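Local coordinates for CrtC domain-containing protein (Fusarium vanettenii 77-13-4, PDB 7A0Q) that probably hydrates the isoflavonoid phytoalexin kievitone, within a scaffold of two lipocalin-like domains, at residues A[208-222]-A[232-244]. Numbering follows the deposited sequence.
Sequences QWGNTAAIPSNWTWF and KISAWIFSDPFRN. With NAG (2-acetamido-2-deoxy-beta-D-glucopyranose), chain C.
Trp236 touches two tryptophans of 208-222. Its six-membered ring turns an edge onto the face of Trp219, planes 59° apart, with CZ3 3.4 Å from Trp219 CD1. Trp221 CD1 lies over a face of Trp236, 3.4 Å from Trp236 CE2; the two five-membered rings meet obliquely. Next along, Pro216 CG rests on the face of Phe238, 3.5 Å from CD1; chi1 of 55° sets Phe238 CG between its own backbone N and carbonyl carbon. Trp221 CG is anti to its backbone N (chi1 178°), which carries the indole across to Ser234, where NE1 donates in the ring plane to OG at 2.9 Å. Asn160 also bonds that hydroxyl, while Glu175 takes Trp236 NE1 and Glu340 takes Trp219 NE1. Gln208 OE1 reaches the edge of Trp236, 3.5 Å from CZ2, its NE2 bonded to Thr173 OG1. Four backbone bonds pair Thr220 with Ile237 and Phe222 with Ala235; beyond them two waters bridge Ser217 and Asn218 to Ser239. Asn218 carries an N-linked glycan, whose O7 accepts from Thr220 OG1 at 2.8 Å. The hairpin 218-225/232-240 opens the eight-stranded lipocalin-like barrel, between strands 331-343 and 245-253; Trp236 and Ser234 reach strands 158-168 and 171-189, which precede the barrel.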
ATOM      1  N   GLN A 208      -0.893  -2.567   9.152  1.00 13.13           N
ATOM      2  CA  GLN A 208      -0.689  -1.411  10.019  1.00 12.17           C
ATOM      3  C   GLN A 208      -1.742  -1.384  11.108  1.00 13.70           C
ATOM      4  O   GLN A 208      -2.929  -1.551  10.829  1.00 15.18           O
ATOM      5  CB  GLN A 208      -0.741  -0.105   9.218  1.00 12.50           C
ATOM      6  CG  GLN A 208      -0.379   1.122  10.062  1.00 15.06           C
ATOM      7  CD  GLN A 208      -0.112   2.349   9.222  1.00 20.34           C
ATOM      8  OE1 GLN A 208      -0.265   2.326   7.997  1.00 21.51           O
ATOM      9  NE2 GLN A 208       0.296   3.439   9.879  1.00 21.11           N
ATOM     10  N   TRP A 209      -1.311  -1.122  12.340  1.00 13.58           N
ATOM     11  CA  TRP A 209      -2.258  -1.012  13.445  1.00 15.35           C
ATOM     12  C   TRP A 209      -1.704   0.011  14.432  1.00 21.34           C
ATOM     13  O   TRP A 209      -0.512   0.311  14.423  1.00 18.78           O
ATOM     14  CB  TRP A 209      -2.539  -2.388  14.085  1.00 18.93           C
ATOM     15  CG  TRP A 209      -1.392  -3.083  14.797  1.00 18.12           C
ATOM     16  CD1 TRP A 209      -1.242  -3.227  16.149  1.00 20.89           C
ATOM     17  CD2 TRP A 209      -0.260  -3.737  14.200  1.00 16.60           C
ATOM     18  NE1 TRP A 209      -0.095  -3.924  16.427  1.00 20.95           N
ATOM     19  CE2 TRP A 209       0.535  -4.242  15.255  1.00 15.10           C
ATOM     20  CE3 TRP A 209       0.168  -3.931  12.878  1.00 16.43           C
ATOM     21  CZ2 TRP A 209       1.718  -4.945  15.028  1.00 15.12           C
ATOM     22  CZ3 TRP A 209       1.355  -4.600  12.655  1.00 15.21           C
ATOM     23  CH2 TRP A 209       2.118  -5.103  13.730  1.00 17.89           C
ATOM     24  N   GLY A 210      -2.576   0.579  15.271  1.00 23.24           N
ATOM     25  CA  GLY A 210      -2.175   1.695  16.108  1.00 23.99           C
ATOM     26  C   GLY A 210      -2.826   1.656  17.476  1.00 29.21           C
ATOM     27  O   GLY A 210      -3.638   0.780  17.773  1.00 34.62           O
ATOM     28  N   ASN A 211      -2.456   2.638  18.310  1.00 29.58           N
ATOM     29  CA  ASN A 211      -2.957   2.716  19.679  1.00 31.60           C
ATOM     30  C   ASN A 211      -3.708   4.012  19.968  1.00 30.58           C
ATOM     31  O   ASN A 211      -3.975   4.311  21.141  1.00 32.58           O
ATOM     32  CB  ASN A 211      -1.805   2.543  20.683  1.00 28.92           C
ATOM     33  CG  ASN A 211      -0.864   3.749  20.728  1.00 28.99           C
ATOM     34  OD1 ASN A 211      -0.919   4.633  19.868  1.00 31.28           O
ATOM     35  ND2 ASN A 211       0.007   3.781  21.733  1.00 32.57           N
ATOM     36  N   THR A 212      -4.060   4.789  18.945  1.00 29.98           N
ATOM     37  CA  THR A 212      -4.719   6.067  19.182  1.00 32.29           C
ATOM     38  C   THR A 212      -5.718   6.354  18.071  1.00 41.09           C
ATOM     39  O   THR A 212      -5.485   6.019  16.904  1.00 35.44           O
ATOM     40  CB  THR A 212      -3.705   7.218  19.289  1.00 37.13           C
ATOM     41  OG1 THR A 212      -4.398   8.450  19.543  1.00 42.82           O
ATOM     42  CG2 THR A 212      -2.879   7.361  18.008  1.00 36.13           C
ATOM     43  N   ALA A 213      -6.841   6.967  18.452  1.00 40.50           N
ATOM     44  CA  ALA A 213      -7.786   7.484  17.472  1.00 38.57           C
ATOM     45  C   ALA A 213      -7.314   8.790  16.850  1.00 37.11           C
ATOM     46  O   ALA A 213      -7.756   9.130  15.747  1.00 36.35           O
ATOM     47  CB  ALA A 213      -9.158   7.685  18.119  1.00 43.23           C
ATOM     48  N   ALA A 214      -6.422   9.523  17.525  1.00 30.88           N
ATOM     49  CA  ALA A 214      -5.951  10.817  17.032  1.00 28.52           C
ATOM     50  C   ALA A 214      -4.799  10.576  16.063  1.00 31.27           C
ATOM     51  O   ALA A 214      -3.620  10.693  16.400  1.00 29.17           O
ATOM     52  CB  ALA A 214      -5.535  11.722  18.184  1.00 27.76           C
ATOM     53  N   ILE A 215      -5.159  10.239  14.829  1.00 27.90           N
ATOM     54  CA  ILE A 215      -4.177  10.021  13.772  1.00 21.38           C
ATOM     55  C   ILE A 215      -3.939  11.352  13.068  1.00 23.68           C
ATOM     56  O   ILE A 215      -4.646  12.326  13.367  1.00 24.68           O
ATOM     57  CB  ILE A 215      -4.646   8.921  12.806  1.00 19.86           C
ATOM     58  CG1 ILE A 215      -5.980   9.297  12.149  1.00 22.30           C
ATOM     59  CG2 ILE A 215      -4.732   7.596  13.528  1.00 24.23           C
ATOM     60  CD1 ILE A 215      -6.422   8.299  11.097  1.00 25.22           C
ATOM     61  N   PRO A 216      -2.957  11.465  12.165  1.00 19.62           N
ATOM     62  CA  PRO A 216      -2.725  12.754  11.497  1.00 17.70           C
ATOM     63  C   PRO A 216      -3.951  13.224  10.729  1.00 21.55           C
ATOM     64  O   PRO A 216      -4.791  12.426  10.303  1.00 19.85           O
ATOM     65  CB  PRO A 216      -1.551  12.460  10.553  1.00 21.86           C
ATOM     66  CG  PRO A 216      -0.821  11.324  11.219  1.00 21.63           C
ATOM     67  CD  PRO A 216      -1.911  10.479  11.822  1.00 19.50           C
ATOM     68  N   SER A 217      -4.045  14.544  10.551  1.00 17.95           N
ATOM     69  CA  SER A 217      -5.159  15.105   9.794  1.00 19.93           C
ATOM     70  C   SER A 217      -5.157  14.617   8.351  1.00 21.01           C
ATOM     71  O   SER A 217      -6.220  14.404   7.758  1.00 19.80           O
ATOM     72  CB  SER A 217      -5.108  16.637   9.836  1.00 21.65           C
ATOM     73  OG  SER A 217      -3.939  17.118   9.185  1.00 25.09           O
ATOM     74  N   ASN A 218      -3.973  14.447   7.768  1.00 18.20           N
ATOM     75  CA  ASN A 218      -3.846  13.994   6.391  1.00 17.72           C
ATOM     76  C   ASN A 218      -2.392  13.625   6.156  1.00 18.40           C
ATOM     77  O   ASN A 218      -1.497  14.071   6.880  1.00 17.79           O
ATOM     78  CB  ASN A 218      -4.325  15.044   5.373  1.00 17.30           C
ATOM     79  CG  ASN A 218      -3.506  16.345   5.361  1.00 19.05           C
ATOM     80  OD1 ASN A 218      -3.485  17.109   6.330  1.00 21.05           O
ATOM     81  ND2 ASN A 218      -2.850  16.604   4.233  1.00 19.33           N
ATOM     82  N   TRP A 219      -2.167  12.793   5.145  1.00 16.15           N
ATOM     83  CA  TRP A 219      -0.810  12.370   4.840  1.00 16.33           C
ATOM     84  C   TRP A 219      -0.688  12.025   3.367  1.00 15.87           C
ATOM     85  O   TRP A 219      -1.683  11.851   2.657  1.00 17.22           O
ATOM     86  CB  TRP A 219      -0.382  11.160   5.691  1.00 16.18           C
ATOM     87  CG  TRP A 219      -1.220   9.905   5.504  1.00 16.89           C
ATOM     88  CD1 TRP A 219      -1.097   8.970   4.511  1.00 16.69           C
ATOM     89  CD2 TRP A 219      -2.272   9.445   6.361  1.00 17.54           C
ATOM     90  NE1 TRP A 219      -2.019   7.965   4.694  1.00 16.19           N
ATOM     91  CE2 TRP A 219      -2.749   8.228   5.821  1.00 17.10           C
ATOM     92  CE3 TRP A 219      -2.865   9.947   7.524  1.00 19.51           C
ATOM     93  CZ2 TRP A 219      -3.784   7.507   6.411  1.00 18.35           C
ATOM     94  CZ3 TRP A 219      -3.897   9.228   8.110  1.00 18.96           C
ATOM     95  CH2 TRP A 219      -4.346   8.022   7.548  1.00 21.71           C
ATOM     96  N   THR A 220       0.557  11.911   2.925  1.00 14.77           N
ATOM     97  CA  THR A 220       0.897  11.225   1.688  1.00 17.47           C
ATOM     98  C   THR A 220       1.850  10.094   2.036  1.00 15.54           C
ATOM     99  O   THR A 220       2.794  10.293   2.814  1.00 16.89           O
ATOM    100  CB  THR A 220       1.536  12.174   0.670  1.00 17.95           C
ATOM    101  OG1 THR A 220       0.616  13.234   0.371  1.00 19.38           O
ATOM    102  CG2 THR A 220       1.880  11.432  -0.627  1.00 18.80           C
ATOM    103  N   TRP A 221       1.594   8.914   1.459  1.00 14.68           N
ATOM    104  CA  TRP A 221       2.465   7.752   1.597  1.00 15.91           C
ATOM    105  C   TRP A 221       2.902   7.297   0.213  1.00 15.14           C
ATOM    106  O   TRP A 221       2.071   7.168  -0.697  1.00 15.97           O
ATOM    107  CB  TRP A 221       1.749   6.610   2.329  1.00 15.46           C
ATOM    108  CG  TRP A 221       2.543   5.328   2.486  1.00 13.88           C
ATOM    109  CD1 TRP A 221       3.652   5.143   3.271  1.00 13.84           C
ATOM    110  CD2 TRP A 221       2.266   4.058   1.873  1.00 14.77           C
ATOM    111  NE1 TRP A 221       4.088   3.830   3.175  1.00 13.92           N
ATOM    112  CE2 TRP A 221       3.256   3.149   2.326  1.00 14.88           C
ATOM    113  CE3 TRP A 221       1.280   3.601   0.991  1.00 16.65           C
ATOM    114  CZ2 TRP A 221       3.285   1.811   1.925  1.00 15.94           C
ATOM    115  CZ3 TRP A 221       1.305   2.259   0.591  1.00 16.15           C
ATOM    116  CH2 TRP A 221       2.311   1.386   1.053  1.00 16.72           C
ATOM    117  N   PHE A 222       4.192   7.026   0.065  1.00 14.92           N
ATOM    118  CA  PHE A 222       4.745   6.471  -1.161  1.00 15.04           C
ATOM    119  C   PHE A 222       5.258   5.056  -0.929  1.00 14.76           C
ATOM    120  O   PHE A 222       5.949   4.780   0.060  1.00 15.36           O
ATOM    121  CB  PHE A 222       5.900   7.315  -1.694  1.00 15.56           C
ATOM    122  CG  PHE A 222       5.488   8.649  -2.222  1.00 18.52           C
ATOM    123  CD1 PHE A 222       5.043   8.779  -3.534  1.00 18.66           C
ATOM    124  CD2 PHE A 222       5.558   9.780  -1.419  1.00 18.35           C
ATOM    125  CE1 PHE A 222       4.660  10.018  -4.036  1.00 19.28           C
ATOM    126  CE2 PHE A 222       5.186  11.027  -1.918  1.00 19.13           C
ATOM    127  CZ  PHE A 222       4.741  11.150  -3.219  1.00 16.52           C
ATOM    128  N   LYS A 232      13.350  -1.226  -1.621  1.00 14.75           N
ATOM    129  CA  LYS A 232      11.911  -1.062  -1.465  1.00 18.10           C
ATOM    130  C   LYS A 232      11.695   0.083  -0.493  1.00 14.38           C
ATOM    131  O   LYS A 232      12.247   0.071   0.614  1.00 16.86           O
ATOM    132  CB  LYS A 232      11.245  -2.349  -0.952  1.00 17.79           C
ATOM    133  CG  LYS A 232      11.520  -3.595  -1.805  1.00 15.94           C
ATOM    134  CD  LYS A 232      10.991  -3.406  -3.233  1.00 18.84           C
ATOM    135  CE  LYS A 232      11.267  -4.621  -4.096  1.00 22.72           C
ATOM    136  NZ  LYS A 232      10.894  -4.381  -5.534  1.00 21.73           N
ATOM    137  N   ILE A 233      10.913   1.075  -0.903  1.00 14.85           N
ATOM    138  CA  ILE A 233      10.806   2.330  -0.169  1.00 13.61           C
ATOM    139  C   ILE A 233       9.379   2.508   0.330  1.00 15.27           C
ATOM    140  O   ILE A 233       8.426   2.426  -0.452  1.00 14.58           O
ATOM    141  CB  ILE A 233      11.207   3.526  -1.042  1.00 16.51           C
ATOM    142  CG1 ILE A 233      12.612   3.307  -1.591  1.00 19.51           C
ATOM    143  CG2 ILE A 233      11.103   4.832  -0.232  1.00 18.28           C
ATOM    144  CD1 ILE A 233      13.046   4.375  -2.558  1.00 20.06           C
ATOM    145  N   SER A 234       9.247   2.814   1.621  1.00 14.09           N
ATOM    146  CA  SER A 234       7.963   3.122   2.248  1.00 13.90           C
ATOM    147  C   SER A 234       8.126   4.473   2.935  1.00 13.04           C
ATOM    148  O   SER A 234       8.846   4.577   3.928  1.00 14.62           O
ATOM    149  CB  SER A 234       7.582   2.023   3.244  1.00 15.26           C
ATOM    150  OG  SER A 234       6.418   2.331   3.983  1.00 14.57           O
ATOM    151  N   ALA A 235       7.506   5.519   2.381  1.00 13.32           N
ATOM    152  CA  ALA A 235       7.805   6.891   2.783  1.00 13.55           C
ATOM    153  C   ALA A 235       6.545   7.597   3.255  1.00 14.36           C
ATOM    154  O   ALA A 235       5.519   7.568   2.570  1.00 15.24           O
ATOM    155  CB  ALA A 235       8.429   7.677   1.619  1.00 15.71           C
ATOM    156  N   TRP A 236       6.649   8.288   4.391  1.00 14.25           N
ATOM    157  CA  TRP A 236       5.516   8.980   5.000  1.00 13.71           C
ATOM    158  C   TRP A 236       5.789  10.475   5.111  1.00 13.37           C
ATOM    159  O   TRP A 236       6.869  10.887   5.549  1.00 14.65           O
ATOM    160  CB  TRP A 236       5.235   8.455   6.411  1.00 15.20           C
ATOM    161  CG  TRP A 236       4.609   7.086   6.488  1.00 15.43           C
ATOM    162  CD1 TRP A 236       5.261   5.897   6.604  1.00 14.05           C
ATOM    163  CD2 TRP A 236       3.212   6.793   6.523  1.00 16.14           C
ATOM    164  NE1 TRP A 236       4.345   4.858   6.679  1.00 13.36           N
ATOM    165  CE2 TRP A 236       3.079   5.387   6.632  1.00 14.15           C
ATOM    166  CE3 TRP A 236       2.053   7.580   6.450  1.00 16.69           C
ATOM    167  CZ2 TRP A 236       1.834   4.762   6.692  1.00 14.79           C
ATOM    168  CZ3 TRP A 236       0.822   6.957   6.516  1.00 15.71           C
ATOM    169  CH2 TRP A 236       0.720   5.560   6.632  1.00 14.49           C
ATOM    170  N   ILE A 237       4.774  11.283   4.793  1.00 14.28           N
ATOM    171  CA  ILE A 237       4.836  12.737   4.986  1.00 13.85           C
ATOM    172  C   ILE A 237       3.532  13.182   5.640  1.00 15.09           C
ATOM    173  O   ILE A 237       2.449  12.914   5.112  1.00 15.04           O
ATOM    174  CB  ILE A 237       5.055  13.491   3.663  1.00 17.04           C
ATOM    175  CG1 ILE A 237       6.252  12.921   2.900  1.00 14.60           C
ATOM    176  CG2 ILE A 237       5.256  14.980   3.937  1.00 17.88           C
ATOM    177  CD1 ILE A 237       5.852  11.883   1.864  1.00 17.11           C
ATOM    178  N   PHE A 238       3.633  13.863   6.782  1.00 15.84           N
ATOM    179  CA  PHE A 238       2.457  14.420   7.454  1.00 15.42           C
ATOM    180  C   PHE A 238       2.930  15.314   8.588  1.00 18.87           C
ATOM    181  O   PHE A 238       4.069  15.217   9.041  1.00 17.23           O
ATOM    182  CB  PHE A 238       1.501  13.338   7.990  1.00 14.89           C
ATOM    183  CG  PHE A 238       2.159  12.337   8.915  1.00 15.43           C
ATOM    184  CD1 PHE A 238       2.300  12.611  10.269  1.00 15.68           C
ATOM    185  CD2 PHE A 238       2.621  11.114   8.429  1.00 16.30           C
ATOM    186  CE1 PHE A 238       2.897  11.705  11.132  1.00 16.77           C
ATOM    187  CE2 PHE A 238       3.230  10.193   9.288  1.00 18.21           C
ATOM    188  CZ  PHE A 238       3.364  10.484  10.641  1.00 18.00           C
ATOM    189  N   SER A 239       2.030  16.172   9.057  1.00 18.93           N
ATOM    190  CA  SER A 239       2.346  17.051  10.175  1.00 16.42           C
ATOM    191  C   SER A 239       2.002  16.392  11.502  1.00 20.21           C
ATOM    192  O   SER A 239       1.008  15.665  11.614  1.00 18.48           O
ATOM    193  CB  SER A 239       1.579  18.365  10.052  1.00 21.23           C
ATOM    194  OG  SER A 239       1.912  19.035   8.854  1.00 27.89           O
ATOM    195  N   ASP A 240       2.826  16.665  12.511  1.00 19.09           N
ATOM    196  CA  ASP A 240       2.556  16.239  13.878  1.00 19.27           C
ATOM    197  C   ASP A 240       2.194  17.477  14.687  1.00 22.03           C
ATOM    198  O   ASP A 240       3.093  18.194  15.151  1.00 21.68           O
ATOM    199  CB  ASP A 240       3.781  15.539  14.480  1.00 19.66           C
ATOM    200  CG  ASP A 240       3.541  15.058  15.898  1.00 20.60           C
ATOM    201  OD1 ASP A 240       2.536  15.465  16.525  1.00 21.51           O
ATOM    202  OD2 ASP A 240       4.358  14.260  16.401  1.00 20.20           O
ATOM    203  N   PRO A 241       0.907  17.767  14.899  1.00 22.82           N
ATOM    204  CA  PRO A 241       0.532  18.959  15.675  1.00 20.97           C
ATOM    205  C   PRO A 241       0.634  18.764  17.174  1.00 27.25           C
ATOM    206  O   PRO A 241       0.472  19.734  17.925  1.00 27.65           O
ATOM    207  CB  PRO A 241      -0.922  19.195  15.258  1.00 26.92           C
ATOM    208  CG  PRO A 241      -1.437  17.810  14.999  1.00 25.19           C
ATOM    209  CD  PRO A 241      -0.273  17.042  14.397  1.00 22.91           C
ATOM    210  N   PHE A 242       0.893  17.543  17.631  1.00 22.82           N
ATOM    211  CA  PHE A 242       1.041  17.293  19.057  1.00 22.67           C
ATOM    212  C   PHE A 242       2.453  17.627  19.517  1.00 22.87           C
ATOM    213  O   PHE A 242       2.639  18.315  20.527  1.00 27.86           O
ATOM    214  CB  PHE A 242       0.670  15.836  19.353  1.00 25.29           C
ATOM    215  CG  PHE A 242      -0.648  15.422  18.738  1.00 29.72           C
ATOM    216  CD1 PHE A 242      -1.854  15.719  19.368  1.00 29.47           C
ATOM    217  CD2 PHE A 242      -0.682  14.780  17.508  1.00 28.47           C
ATOM    218  CE1 PHE A 242      -3.069  15.352  18.791  1.00 26.33           C
ATOM    219  CE2 PHE A 242      -1.893  14.418  16.929  1.00 31.99           C
ATOM    220  CZ  PHE A 242      -3.084  14.710  17.574  1.00 30.28           C
ATOM    221  N   ARG A 243       3.458  17.174  18.770  1.00 22.44           N
ATOM    222  CA  ARG A 243       4.839  17.571  19.004  1.00 23.60           C
ATOM    223  C   ARG A 243       5.214  18.860  18.295  1.00 21.40           C
ATOM    224  O   ARG A 243       6.296  19.396  18.561  1.00 25.39           O
ATOM    225  CB  ARG A 243       5.790  16.474  18.532  1.00 21.06           C
ATOM    226  CG  ARG A 243       5.727  15.230  19.334  1.00 21.10           C
ATOM    227  CD  ARG A 243       6.645  14.215  18.675  1.00 26.67           C
ATOM    228  NE  ARG A 243       6.769  13.012  19.474  1.00 26.07           N
ATOM    229  CZ  ARG A 243       7.441  11.936  19.080  1.00 17.19           C
ATOM    230  NH1 ARG A 243       8.050  11.933  17.895  1.00 18.81           N
ATOM    231  NH2 ARG A 243       7.503  10.878  19.870  1.00 18.34           N
ATOM    232  N   ASN A 244       4.358  19.353  17.398  1.00 19.55           N
ATOM    233  CA  ASN A 244       4.642  20.511  16.552  1.00 22.47           C
ATOM    234  C   ASN A 244       5.932  20.305  15.756  1.00 24.51           C
ATOM    235  O   ASN A 244       6.895  21.067  15.858  1.00 23.88           O
ATOM    236  CB  ASN A 244       4.690  21.800  17.380  1.00 23.95           C
ATOM    237  CG  ASN A 244       3.323  22.204  17.883  1.00 31.26           C
ATOM    238  OD1 ASN A 244       2.981  21.969  19.042  1.00 35.20           O
ATOM    239  ND2 ASN A 244       2.523  22.802  17.007  1.00 42.71           N
TER
HETATM  240  C1  NAG C   1      -2.148  17.849   4.086  1.00 22.12           C
HETATM  241  C2  NAG C   1      -1.057  17.867   3.029  1.00 21.98           C
HETATM  242  C3  NAG C   1      -0.590  19.301   2.776  1.00 19.98           C
HETATM  243  C4  NAG C   1      -1.757  20.242   2.502  1.00 26.40           C
HETATM  244  C5  NAG C   1      -2.866  20.084   3.532  1.00 23.96           C
HETATM  245  C6  NAG C   1      -4.132  20.799   3.127  1.00 27.91           C
HETATM  246  C7  NAG C   1       0.492  15.976   2.757  1.00 21.58           C
HETATM  247  C8  NAG C   1       1.716  15.306   3.292  1.00 24.00           C
HETATM  248  N2  NAG C   1       0.079  17.052   3.429  1.00 21.65           N
HETATM  249  O3  NAG C   1       0.302  19.294   1.665  1.00 23.45           O
HETATM  250  O4  NAG C   1      -1.287  21.582   2.612  1.00 30.57           O
HETATM  251  O5  NAG C   1      -3.222  18.701   3.678  1.00 24.44           O
HETATM  252  O6  NAG C   1      -4.598  20.321   1.872  1.00 27.30           O
HETATM  253  O7  NAG C   1      -0.109  15.549   1.776  1.00 22.65           O
HETATM  254  O   HOH W   1      -1.724  16.209  11.016  1.00 24.00           O
HETATM  255  O   HOH W   2      -0.578  16.514   7.864  1.00 21.66           O